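Local coordinates for protein phosphoribosyl-aminoimidazole carboxylase (Aspergillus clavatus, PDB 3K5I) that probably catalyses ATP-dependent carboxylation of 5-aminoimidazole ribonucleotide to its N5-carboxyamino form in purine biosynthesis, as an N5-carboxyaminoimidazole ribonucleotide synthetase of the ATP-grasp family, at residues Ala60-Ala65 with Leu362-Ala367; Ala171-Gly176 with Gly371-His376. One frame throughout, in Å; residues are numbered along the deposited sequence.

Contact 1: residues Ala60-Ala65 with Leu362-Ala367; sequences AKQISA and LYSKGA. With AIR (5-aminoimidazole ribonucleotide), chain I.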
ATOM      1  N   ALA A  60      -4.408  11.657  -7.814  1.00 11.36           N
ATOM      2  CA  ALA A  60      -2.979  11.539  -7.545  1.00  6.71           C
ATOM      3  C   ALA A  60      -2.339  12.682  -6.792  1.00 34.49           C
ATOM      4  O   ALA A  60      -1.407  12.523  -6.009  1.00 18.95           O
ATOM      5  CB  ALA A  60      -2.182  11.038  -8.823  1.00  7.94           C
ATOM      6  N   LYS A  61      -2.908  13.850  -7.014  1.00 15.09           N
ATOM      7  CA  LYS A  61      -2.444  15.065  -6.368  1.00 20.03           C
ATOM      8  C   LYS A  61      -2.828  14.970  -4.906  1.00  6.67           C
ATOM      9  O   LYS A  61      -2.029  15.378  -4.070  1.00 18.08           O
ATOM     10  CB  LYS A  61      -3.159  16.250  -7.002  1.00 13.58           C
ATOM     11  CG  LYS A  61      -2.744  16.469  -8.450  1.00  6.37           C
ATOM     12  CD  LYS A  61      -3.275  17.924  -8.750  1.00  7.11           C
ATOM     13  CE  LYS A  61      -2.537  18.522  -9.961  1.00 49.13           C
ATOM     14  NZ  LYS A  61      -3.465  18.693 -11.072  1.00 23.14           N
ATOM     15  N   GLN A  62      -4.010  14.388  -4.670  1.00 27.00           N
ATOM     16  CA  GLN A  62      -4.584  14.147  -3.371  1.00 10.42           C
ATOM     17  C   GLN A  62      -3.668  13.506  -2.341  1.00 15.79           C
ATOM     18  O   GLN A  62      -3.863  13.760  -1.123  1.00  8.86           O
ATOM     19  CB  GLN A  62      -5.910  13.426  -3.452  1.00 18.81           C
ATOM     20  CG  GLN A  62      -6.923  14.212  -4.240  1.00 11.55           C
ATOM     21  CD  GLN A  62      -8.240  13.455  -4.219  1.00 31.74           C
ATOM     22  OE1 GLN A  62      -8.550  12.649  -3.321  1.00 16.60           O
ATOM     23  NE2 GLN A  62      -9.008  13.654  -5.265  1.00 22.64           N
ATOM     24  N   ILE A  63      -2.644  12.793  -2.819  1.00 19.91           N
ATOM     25  CA  ILE A  63      -1.672  12.100  -1.928  1.00 10.14           C
ATOM     26  C   ILE A  63      -0.211  12.465  -2.159  1.00 14.17           C
ATOM     27  O   ILE A  63       0.701  11.662  -1.972  1.00 17.38           O
ATOM     28  CB  ILE A  63      -1.867  10.537  -1.956  1.00  9.22           C
ATOM     29  CG1 ILE A  63      -1.621   9.965  -3.379  1.00 13.46           C
ATOM     30  CG2 ILE A  63      -3.335  10.202  -1.631  1.00 37.63           C
ATOM     31  CD1 ILE A  63      -1.129   8.514  -3.296  1.00  9.94           C
ATOM     32  N   SER A  64       0.008  13.696  -2.583  1.00 20.41           N
ATOM     33  CA  SER A  64       1.340  14.173  -2.868  1.00 17.34           C
ATOM     34  C   SER A  64       1.251  15.686  -2.607  1.00 99.75           C
ATOM     35  O   SER A  64       1.012  16.493  -3.510  1.00 29.13           O
ATOM     36  CB  SER A  64       1.529  13.931  -4.371  1.00  6.79           C
ATOM     37  OG  SER A  64       2.691  14.566  -4.886  1.00 27.62           O
ATOM     38  N   ALA A  65       1.434  16.084  -1.354  1.00 25.15           N
ATOM     39  CA  ALA A  65       1.323  17.486  -0.964  1.00 31.20           C
ATOM     40  C   ALA A  65       2.606  18.256  -1.170  1.00 48.01           C
ATOM     41  O   ALA A  65       3.348  18.386  -0.197  1.00 35.03           O
ATOM     42  CB  ALA A  65       0.991  17.548   0.539  1.00 12.18           C
ATOM     43  N   LEU A 362     -10.192   2.565  -2.970  1.00 18.59           N
ATOM     44  CA  LEU A 362     -11.161   3.519  -3.535  1.00  1.00           C
ATOM     45  C   LEU A 362     -10.247   4.583  -4.159  1.00 17.82           C
ATOM     46  O   LEU A 362      -9.221   4.989  -3.591  1.00  1.00           O
ATOM     47  CB  LEU A 362     -11.976   4.226  -2.432  1.00  1.00           C
ATOM     48  CG  LEU A 362     -12.908   3.202  -1.785  1.00 17.91           C
ATOM     49  CD1 LEU A 362     -13.531   3.654  -0.456  1.00 23.65           C
ATOM     50  CD2 LEU A 362     -13.985   2.882  -2.836  1.00 33.24           C
ATOM     51  N   TYR A 363     -10.670   5.056  -5.330  1.00 24.25           N
ATOM     52  CA  TYR A 363      -9.976   6.065  -6.122  1.00 11.55           C
ATOM     53  C   TYR A 363     -10.092   7.562  -5.776  1.00 15.24           C
ATOM     54  O   TYR A 363      -9.353   8.348  -6.394  1.00 15.23           O
ATOM     55  CB  TYR A 363     -10.368   5.930  -7.596  1.00  2.70           C
ATOM     56  CG  TYR A 363      -9.938   4.540  -8.101  1.00 21.41           C
ATOM     57  CD1 TYR A 363     -10.464   4.001  -9.270  1.00 18.53           C
ATOM     58  CD2 TYR A 363      -9.017   3.757  -7.390  1.00 15.36           C
ATOM     59  CE1 TYR A 363     -10.128   2.692  -9.648  1.00 15.39           C
ATOM     60  CE2 TYR A 363      -8.645   2.433  -7.804  1.00 24.50           C
ATOM     61  CZ  TYR A 363      -9.196   1.915  -8.947  1.00 15.30           C
ATOM     62  OH  TYR A 363      -8.861   0.633  -9.440  1.00 18.21           O
ATOM     63  N   SER A 364     -10.912   7.948  -4.786  1.00 16.46           N
ATOM     64  CA  SER A 364     -11.081   9.372  -4.441  1.00 15.91           C
ATOM     65  C   SER A 364     -11.544  10.086  -5.752  1.00 30.25           C
ATOM     66  O   SER A 364     -11.145  11.235  -5.990  1.00 10.35           O
ATOM     67  CB  SER A 364      -9.801  10.033  -3.853  1.00 25.26           C
ATOM     68  OG  SER A 364     -10.108  11.036  -2.854  1.00 16.49           O
ATOM     69  N   LYS A 365     -12.370   9.460  -6.605  1.00 23.37           N
ATOM     70  CA  LYS A 365     -12.820  10.073  -7.904  1.00 10.67           C
ATOM     71  C   LYS A 365     -13.995  11.063  -8.032  1.00 21.42           C
ATOM     72  O   LYS A 365     -14.304  11.638  -9.100  1.00 22.19           O
ATOM     73  CB  LYS A 365     -12.825   9.035  -9.053  1.00 17.53           C
ATOM     74  CG  LYS A 365     -11.432   8.737  -9.641  1.00 42.53           C
ATOM     75  CD  LYS A 365     -11.417   7.481 -10.514  1.00  5.16           C
ATOM     76  CE  LYS A 365     -12.341   7.667 -11.735  1.00 12.72           C
ATOM     77  NZ  LYS A 365     -12.019   6.460 -12.570  1.00 16.96           N
ATOM     78  N   GLY A 366     -14.694  11.225  -6.928  1.00 16.75           N
ATOM     79  CA  GLY A 366     -15.813  12.164  -6.904  1.00 27.31           C
ATOM     80  C   GLY A 366     -17.157  11.555  -7.221  1.00 25.65           C
ATOM     81  O   GLY A 366     -17.543  10.540  -6.625  1.00 39.48           O
ATOM     82  N   ALA A 367     -17.829  12.225  -8.154  1.00 20.74           N
ATOM     83  CA  ALA A 367     -19.132  11.756  -8.571  1.00 99.75           C
ATOM     84  C   ALA A 367     -18.963  10.449  -9.289  1.00 19.70           C
ATOM     85  O   ALA A 367     -18.274  10.362 -10.295  1.00 83.24           O
ATOM     86  CB  ALA A 367     -19.817  12.710  -9.505  1.00 37.78           C
TER
HETATM   87  N1  AIR I 402      -6.990   5.246 -17.254  1.00 15.09           N
HETATM   88  C2  AIR I 402      -6.150   5.633 -18.257  1.00 12.43           C
HETATM   89  N3  AIR I 402      -6.365   5.051 -19.435  1.00 21.38           N
HETATM   90  C4  AIR I 402      -7.404   4.182 -19.153  1.00 23.18           C
HETATM   91  C5  AIR I 402      -7.812   4.288 -17.825  1.00 16.33           C
HETATM   92  N6  AIR I 402      -8.804   3.644 -17.132  1.00 12.66           N
HETATM   93  C1' AIR I 402      -7.170   5.687 -15.851  1.00 12.58           C
HETATM   94  C2' AIR I 402      -6.164   6.773 -15.407  1.00  1.38           C
HETATM   95  C3' AIR I 402      -6.892   7.925 -16.121  1.00 12.79           C
HETATM   96  C4' AIR I 402      -8.305   7.678 -15.585  1.00 18.73           C
HETATM   97  O4' AIR I 402      -8.458   6.273 -15.862  1.00 18.21           O
HETATM   98  O2' AIR I 402      -5.881   6.958 -14.005  1.00 18.93           O
HETATM   99  O3' AIR I 402      -6.255   9.147 -15.814  1.00 14.06           O
HETATM  100  C5' AIR I 402      -9.517   8.502 -15.196  1.00 23.84           C
HETATM  101  O5' AIR I 402     -10.764   8.001 -15.757  1.00 15.36           O
HETATM  102  P   AIR I 402     -12.115   8.844 -15.488  1.00 21.95           P
HETATM  103  O6  AIR I 402     -13.206   7.937 -14.696  1.00 13.46           O
HETATM  104  O7  AIR I 402     -12.540   9.224 -16.864  1.00 16.33           O
HETATM  105  O8  AIR I 402     -11.734  10.028 -14.628  1.00 12.65           O

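Contact 2: residues Ala171-Gly176 with Gly371-His376; sequences AYDGRG and GRKMGH. With AIR (5-aminoimidazole ribonucleotide), chain I; ADP (adenosine-5'-diphosphate), chain G.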
ATOM      1  N   ALA A 171     -10.646   6.232 -26.620  1.00 33.00           N
ATOM      2  CA  ALA A 171     -11.392   5.170 -25.955  1.00 15.04           C
ATOM      3  C   ALA A 171     -10.685   4.427 -24.860  1.00 32.02           C
ATOM      4  O   ALA A 171      -9.545   3.965 -24.983  1.00 40.51           O
ATOM      5  CB  ALA A 171     -11.900   4.199 -27.009  1.00 12.24           C
ATOM      6  N   TYR A 172     -11.405   4.286 -23.761  1.00 18.28           N
ATOM      7  CA  TYR A 172     -10.845   3.537 -22.664  1.00 60.77           C
ATOM      8  C   TYR A 172     -12.108   3.209 -21.924  1.00 16.30           C
ATOM      9  O   TYR A 172     -13.158   3.839 -22.131  1.00 12.59           O
ATOM     10  CB  TYR A 172      -9.733   4.238 -21.883  1.00  9.66           C
ATOM     11  CG  TYR A 172     -10.159   5.470 -21.158  1.00 10.52           C
ATOM     12  CD1 TYR A 172     -10.084   6.723 -21.817  1.00  7.80           C
ATOM     13  CD2 TYR A 172     -10.676   5.382 -19.833  1.00 15.46           C
ATOM     14  CE1 TYR A 172     -10.478   7.920 -21.168  1.00 18.55           C
ATOM     15  CE2 TYR A 172     -11.113   6.599 -19.178  1.00  6.67           C
ATOM     16  CZ  TYR A 172     -10.974   7.856 -19.854  1.00 16.69           C
ATOM     17  OH  TYR A 172     -11.349   9.054 -19.245  1.00 18.24           O
ATOM     18  N   ASP A 173     -11.988   2.176 -21.108  1.00 27.96           N
ATOM     19  CA  ASP A 173     -13.118   1.684 -20.329  1.00  6.66           C
ATOM     20  C   ASP A 173     -14.387   1.492 -21.148  1.00 18.36           C
ATOM     21  O   ASP A 173     -15.435   1.897 -20.681  1.00 31.23           O
ATOM     22  CB  ASP A 173     -13.380   2.726 -19.230  1.00  1.63           C
ATOM     23  CG  ASP A 173     -12.181   2.782 -18.295  1.00 42.46           C
ATOM     24  OD1 ASP A 173     -11.228   2.009 -18.550  1.00 19.63           O
ATOM     25  OD2 ASP A 173     -12.184   3.505 -17.284  1.00 20.05           O
ATOM     26  N   GLY A 174     -14.324   0.864 -22.315  1.00 38.72           N
ATOM     27  CA  GLY A 174     -15.515   0.620 -23.123  1.00 13.29           C
ATOM     28  C   GLY A 174     -16.225   1.881 -23.652  1.00 20.28           C
ATOM     29  O   GLY A 174     -17.256   1.834 -24.350  1.00 30.87           O
ATOM     30  N   ARG A 175     -15.638   3.012 -23.279  1.00 20.39           N
ATOM     31  CA  ARG A 175     -16.163   4.308 -23.653  1.00 60.72           C
ATOM     32  C   ARG A 175     -16.297   4.666 -25.125  1.00 19.50           C
ATOM     33  O   ARG A 175     -17.027   5.609 -25.420  1.00 47.80           O
ATOM     34  CB  ARG A 175     -15.616   5.442 -22.790  1.00 46.31           C
ATOM     35  CG  ARG A 175     -16.105   5.418 -21.340  1.00 21.17           C
ATOM     36  CD  ARG A 175     -15.170   6.354 -20.557  1.00 12.52           C
ATOM     37  NE  ARG A 175     -15.072   6.119 -19.108  1.00 22.51           N
ATOM     38  CZ  ARG A 175     -14.643   7.054 -18.252  1.00 17.13           C
ATOM     39  NH1 ARG A 175     -14.447   6.872 -16.936  1.00 18.35           N
ATOM     40  NH2 ARG A 175     -14.281   8.223 -18.735  1.00  9.44           N
ATOM     41  N   GLY A 176     -15.618   3.964 -26.039  1.00 22.89           N
ATOM     42  CA  GLY A 176     -15.711   4.220 -27.498  1.00 15.55           C
ATOM     43  C   GLY A 176     -16.087   2.912 -28.214  1.00  7.96           C
ATOM     44  O   GLY A 176     -15.789   2.705 -29.362  1.00 20.02           O
ATOM     45  N   GLY A 371     -20.956   3.039 -14.747  1.00 16.79           N
ATOM     46  CA  GLY A 371     -19.926   2.489 -15.619  1.00 21.53           C
ATOM     47  C   GLY A 371     -18.560   3.074 -15.242  1.00 99.75           C
ATOM     48  O   GLY A 371     -17.553   2.570 -15.731  1.00 16.53           O
ATOM     49  N   ARG A 372     -18.509   4.117 -14.407  1.00 21.40           N
ATOM     50  CA  ARG A 372     -17.239   4.731 -14.003  1.00  7.56           C
ATOM     51  C   ARG A 372     -16.546   3.872 -12.972  1.00 25.52           C
ATOM     52  O   ARG A 372     -17.130   3.448 -11.953  1.00  3.57           O
ATOM     53  CB  ARG A 372     -17.345   6.189 -13.519  1.00  5.50           C
ATOM     54  CG  ARG A 372     -16.228   7.170 -13.830  1.00 30.49           C
ATOM     55  CD  ARG A 372     -16.313   8.472 -13.001  1.00 39.34           C
ATOM     56  NE  ARG A 372     -15.048   9.218 -13.049  1.00  7.81           N
ATOM     57  CZ  ARG A 372     -14.673  10.278 -12.340  1.00 99.75           C
ATOM     58  NH1 ARG A 372     -15.542  10.817 -11.513  1.00  5.39           N
ATOM     59  NH2 ARG A 372     -13.448  10.797 -12.487  1.00 24.62           N
ATOM     60  N   LYS A 373     -15.269   3.662 -13.300  1.00 12.43           N
ATOM     61  CA  LYS A 373     -14.330   2.937 -12.456  1.00  7.52           C
ATOM     62  C   LYS A 373     -13.995   3.832 -11.250  1.00 19.27           C
ATOM     63  O   LYS A 373     -13.272   4.837 -11.349  1.00 10.61           O
ATOM     64  CB  LYS A 373     -13.015   2.514 -13.158  1.00 15.47           C
ATOM     65  CG  LYS A 373     -13.172   1.431 -14.216  1.00 25.65           C
ATOM     66  CD  LYS A 373     -11.850   1.090 -14.882  1.00 14.11           C
ATOM     67  CE  LYS A 373     -12.100   0.082 -16.024  1.00  4.00           C
ATOM     68  NZ  LYS A 373     -10.808  -0.196 -16.790  1.00 12.34           N
ATOM     69  N   MET A 374     -14.536   3.405 -10.122  1.00 22.29           N
ATOM     70  CA  MET A 374     -14.411   4.100  -8.879  1.00  3.84           C
ATOM     71  C   MET A 374     -13.509   3.554  -7.796  1.00 16.95           C
ATOM     72  O   MET A 374     -13.239   4.238  -6.787  1.00  9.48           O
ATOM     73  CB  MET A 374     -15.857   4.078  -8.365  1.00 15.76           C
ATOM     74  CG  MET A 374     -16.857   4.806  -9.319  1.00  7.65           C
ATOM     75  SD  MET A 374     -16.395   6.465  -9.818  1.00 20.90           S
ATOM     76  CE  MET A 374     -16.369   7.652  -8.308  1.00  4.03           C
ATOM     77  N   GLY A 375     -13.038   2.323  -7.978  1.00  2.76           N
ATOM     78  CA  GLY A 375     -12.163   1.749  -6.991  1.00  1.00           C
ATOM     79  C   GLY A 375     -12.079   0.240  -7.402  1.00 13.67           C
ATOM     80  O   GLY A 375     -12.586  -0.124  -8.447  1.00 14.36           O
ATOM     81  N   HIS A 376     -11.390  -0.606  -6.640  1.00 10.06           N
ATOM     82  CA  HIS A 376     -11.223  -2.042  -6.862  1.00 25.52           C
ATOM     83  C   HIS A 376     -10.956  -2.701  -5.534  1.00 17.86           C
ATOM     84  O   HIS A 376     -10.538  -2.034  -4.594  1.00  6.16           O
ATOM     85  CB  HIS A 376     -10.161  -2.418  -7.896  1.00 19.34           C
ATOM     86  CG  HIS A 376      -8.738  -2.312  -7.406  1.00  8.58           C
ATOM     87  ND1 HIS A 376      -7.963  -1.202  -7.672  1.00 14.14           N
ATOM     88  CD2 HIS A 376      -7.923  -3.185  -6.752  1.00  6.85           C
ATOM     89  CE1 HIS A 376      -6.739  -1.389  -7.205  1.00  7.01           C
ATOM     90  NE2 HIS A 376      -6.687  -2.584  -6.628  1.00  8.41           N
TER
HETATM   91  N1  AIR I 402      -6.990   5.246 -17.254  1.00 15.09           N
HETATM   92  C2  AIR I 402      -6.150   5.633 -18.257  1.00 12.43           C
HETATM   93  N3  AIR I 402      -6.365   5.051 -19.435  1.00 21.38           N
HETATM   94  C4  AIR I 402      -7.404   4.182 -19.153  1.00 23.18           C
HETATM   95  C5  AIR I 402      -7.812   4.288 -17.825  1.00 16.33           C
HETATM   96  N6  AIR I 402      -8.804   3.644 -17.132  1.00 12.66           N
HETATM   97  C1' AIR I 402      -7.170   5.687 -15.851  1.00 12.58           C
HETATM   98  C2' AIR I 402      -6.164   6.773 -15.407  1.00  1.38           C
HETATM   99  C3' AIR I 402      -6.892   7.925 -16.121  1.00 12.79           C
HETATM  100  C4' AIR I 402      -8.305   7.678 -15.585  1.00 18.73           C
HETATM  101  O4' AIR I 402      -8.458   6.273 -15.862  1.00 18.21           O
HETATM  102  O2' AIR I 402      -5.881   6.958 -14.005  1.00 18.93           O
HETATM  103  O3' AIR I 402      -6.255   9.147 -15.814  1.00 14.06           O
HETATM  104  C5' AIR I 402      -9.517   8.502 -15.196  1.00 23.84           C
HETATM  105  O5' AIR I 402     -10.764   8.001 -15.757  1.00 15.36           O
HETATM  106  P   AIR I 402     -12.115   8.844 -15.488  1.00 21.95           P
HETATM  107  O6  AIR I 402     -13.206   7.937 -14.696  1.00 13.46           O
HETATM  108  O7  AIR I 402     -12.540   9.224 -16.864  1.00 16.33           O
HETATM  109  O8  AIR I 402     -11.734  10.028 -14.628  1.00 12.65           O
HETATM  110  PB  ADP G 400     -11.233  -0.273 -24.395  1.00 15.05           P
HETATM  111  O1B ADP G 400     -12.228   0.769 -24.055  1.00 16.77           O
HETATM  112  O2B ADP G 400     -10.110   0.666 -24.778  1.00 29.81           O
HETATM  113  O3B ADP G 400     -10.435  -1.326 -23.559  1.00 10.47           O
HETATM  114  PA  ADP G 400     -11.408  -2.756 -26.064  1.00 20.75           P
HETATM  115  O1A ADP G 400     -10.368  -3.428 -25.281  1.00  6.67           O
HETATM  116  O2A ADP G 400     -11.127  -2.957 -27.532  1.00 19.42           O
HETATM  117  O3A ADP G 400     -11.617  -1.222 -25.633  1.00 27.99           O
HETATM  118  O5' ADP G 400     -12.711  -3.620 -25.688  1.00 14.72           O
HETATM  119  C5' ADP G 400     -13.043  -3.944 -24.333  1.00 21.78           C
HETATM  120  C4' ADP G 400     -13.613  -5.339 -24.275  1.00 30.87           C
HETATM  121  O4' ADP G 400     -14.765  -5.429 -25.153  1.00 23.47           O
HETATM  122  C3' ADP G 400     -12.776  -6.497 -24.790  1.00  9.37           C
HETATM  123  O3' ADP G 400     -12.115  -7.013 -23.623  1.00 12.06           O
HETATM  124  C2' ADP G 400     -13.778  -7.581 -25.206  1.00 29.22           C
HETATM  125  O2' ADP G 400     -14.598  -8.017 -24.081  1.00 14.68           O
HETATM  126  C1' ADP G 400     -14.753  -6.626 -25.862  1.00  8.68           C
HETATM  127  N9  ADP G 400     -14.402  -6.586 -27.273  1.00 19.15           N
HETATM  128  C8  ADP G 400     -13.533  -5.690 -27.832  1.00 25.40           C
HETATM  129  N7  ADP G 400     -13.284  -6.000 -29.125  1.00 27.50           N
HETATM  130  C5  ADP G 400     -14.108  -7.086 -29.344  1.00 19.40           C
HETATM  131  C6  ADP G 400     -14.386  -7.787 -30.566  1.00 99.75           C
HETATM  132  N6  ADP G 400     -13.968  -7.752 -31.700  1.00 11.60           N
HETATM  133  N1  ADP G 400     -15.257  -8.832 -30.452  1.00 12.17           N
HETATM  134  C2  ADP G 400     -15.930  -9.162 -29.287  1.00 28.62           C
HETATM  135  N3  ADP G 400     -15.755  -8.448 -28.207  1.00 34.85           N
HETATM  136  C4  ADP G 400     -14.847  -7.457 -28.239  1.00 31.48           C
HETATM  137  O   HOH W   1     -14.255   4.136 -15.964  1.00 22.66           O
HETATM  138  O   HOH W   2     -16.619   3.508 -18.222  1.00 24.97           O

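Contact 1: residues Ala60-Ala65 with Leu362-Ala367
Q62 and S364 alone join the two loops. The amide NH2 of Q62 reaches the backbone carbonyl of S364, with NE2 3.3 Å from S364 O and an N-H...O angle of 152°, a weak hydrogen bond; its stronger polar partner is the carbonyl of N57. On the other side of the amide, Q62 OE1 is modelled implausibly close to S364 OG, so the placing of these two oxygens is doubtful. The Q62 chain reaches across because CG lies anti to the carbonyl carbon (chi1 -60°) and the rest runs out extended. Both Q62 and S364 also lean on R37 of helix 34-46. This slight link joins the loop after strand 49-54, in the parallel sheet of the preATP-grasp domain, to the loop between strands 358-362 and 373-380 of the C-terminal region. Next to S364, K365 faces the other way, towards the substrate. A bend at chi3 (63°) brings its NZ to 2.8 Å from O6 of the AIR phosphate, and the same ammonium group is hydrogen-bonded to Q34 OE1; its approach to K373 O is doubtfully short in the model. Further out, the second subunit covers both segments: N47 ND2 of that subunit is hydrogen-bonded to L362 O, and I63 packs on N44 of the same neighbouring chain.

Contact 2: residues Ala171-Gly176 with Gly371-His376
D173 and K373 meet because each carries its CG beside the backbone N, anti to the carbonyl carbon (chi1 -65° and -69°), and their side chains then approach from opposite directions, K373 fully extended. Y172 to R175 form a type I' beta turn in the ATP-grasp domain, closed by the R175 N to Y172 O bond, while K373 begins strand 373-380 of the C-terminal region. The salt bridge between K373 NZ and D173 OD1 spans 2.9 Å, and the ammonium comes from above the carboxylate, 55° out of its plane. OD1 also accepts a bond from the exocyclic amine of AIR, N6, at 3.2 Å, so one oxygen serves both lysine and substrate; K373 NZ has a further, stronger partner in N294 OD1. One water joins two side chains of the turn, through D173 OD2 and R175 NH1, to the K373 amide; another connects the carbonyls of D173 and G371 and also takes a bond from R175 NE.

Beside this salt bridge, two arginines and a tyrosine form a cradle for the AIR phosphate. R175 NH2 lies 2.7 Å from O7 and its NH1 2.8 Å from O6, while Y172 OH gives its proton to O7; CE2 of Y172 sits over the centre of the R175 guanidinium face. From just before the strand, R372 makes two nearly straight bonds, NE to O6 and NH2 to O8, each 2.8 Å, and its NH1 is held by A367 O. At the tip of the turn, where G174 has positive phi, its backbone N donates to the beta-phosphate oxygen O1B of ADP at 2.7 Å.

The centres of contacts 1 and 2 lie about 17 Å apart, yet both touch AIR. Their segments alternate along the chain: 60-65, 171-176, 362-367, then 371-376. The last two cover most of the loop joining antiparallel neighbours 358-362 and 373-380 at one side of the large eight-stranded sheet, and Y363 OH is probably hydrogen-bonded to H376 ND1, 2.7 Å away, joining the two contacts. From that shared C-terminal element contact 1 reaches the preATP-grasp domain and the second subunit, whereas contact 2 reaches the ATP-grasp domain and ADP. AIR is held by K365 of contact 1 and by Y172, D173, R175 and R372 of contact 2, with L35 and E93 supplying the preATP-grasp side.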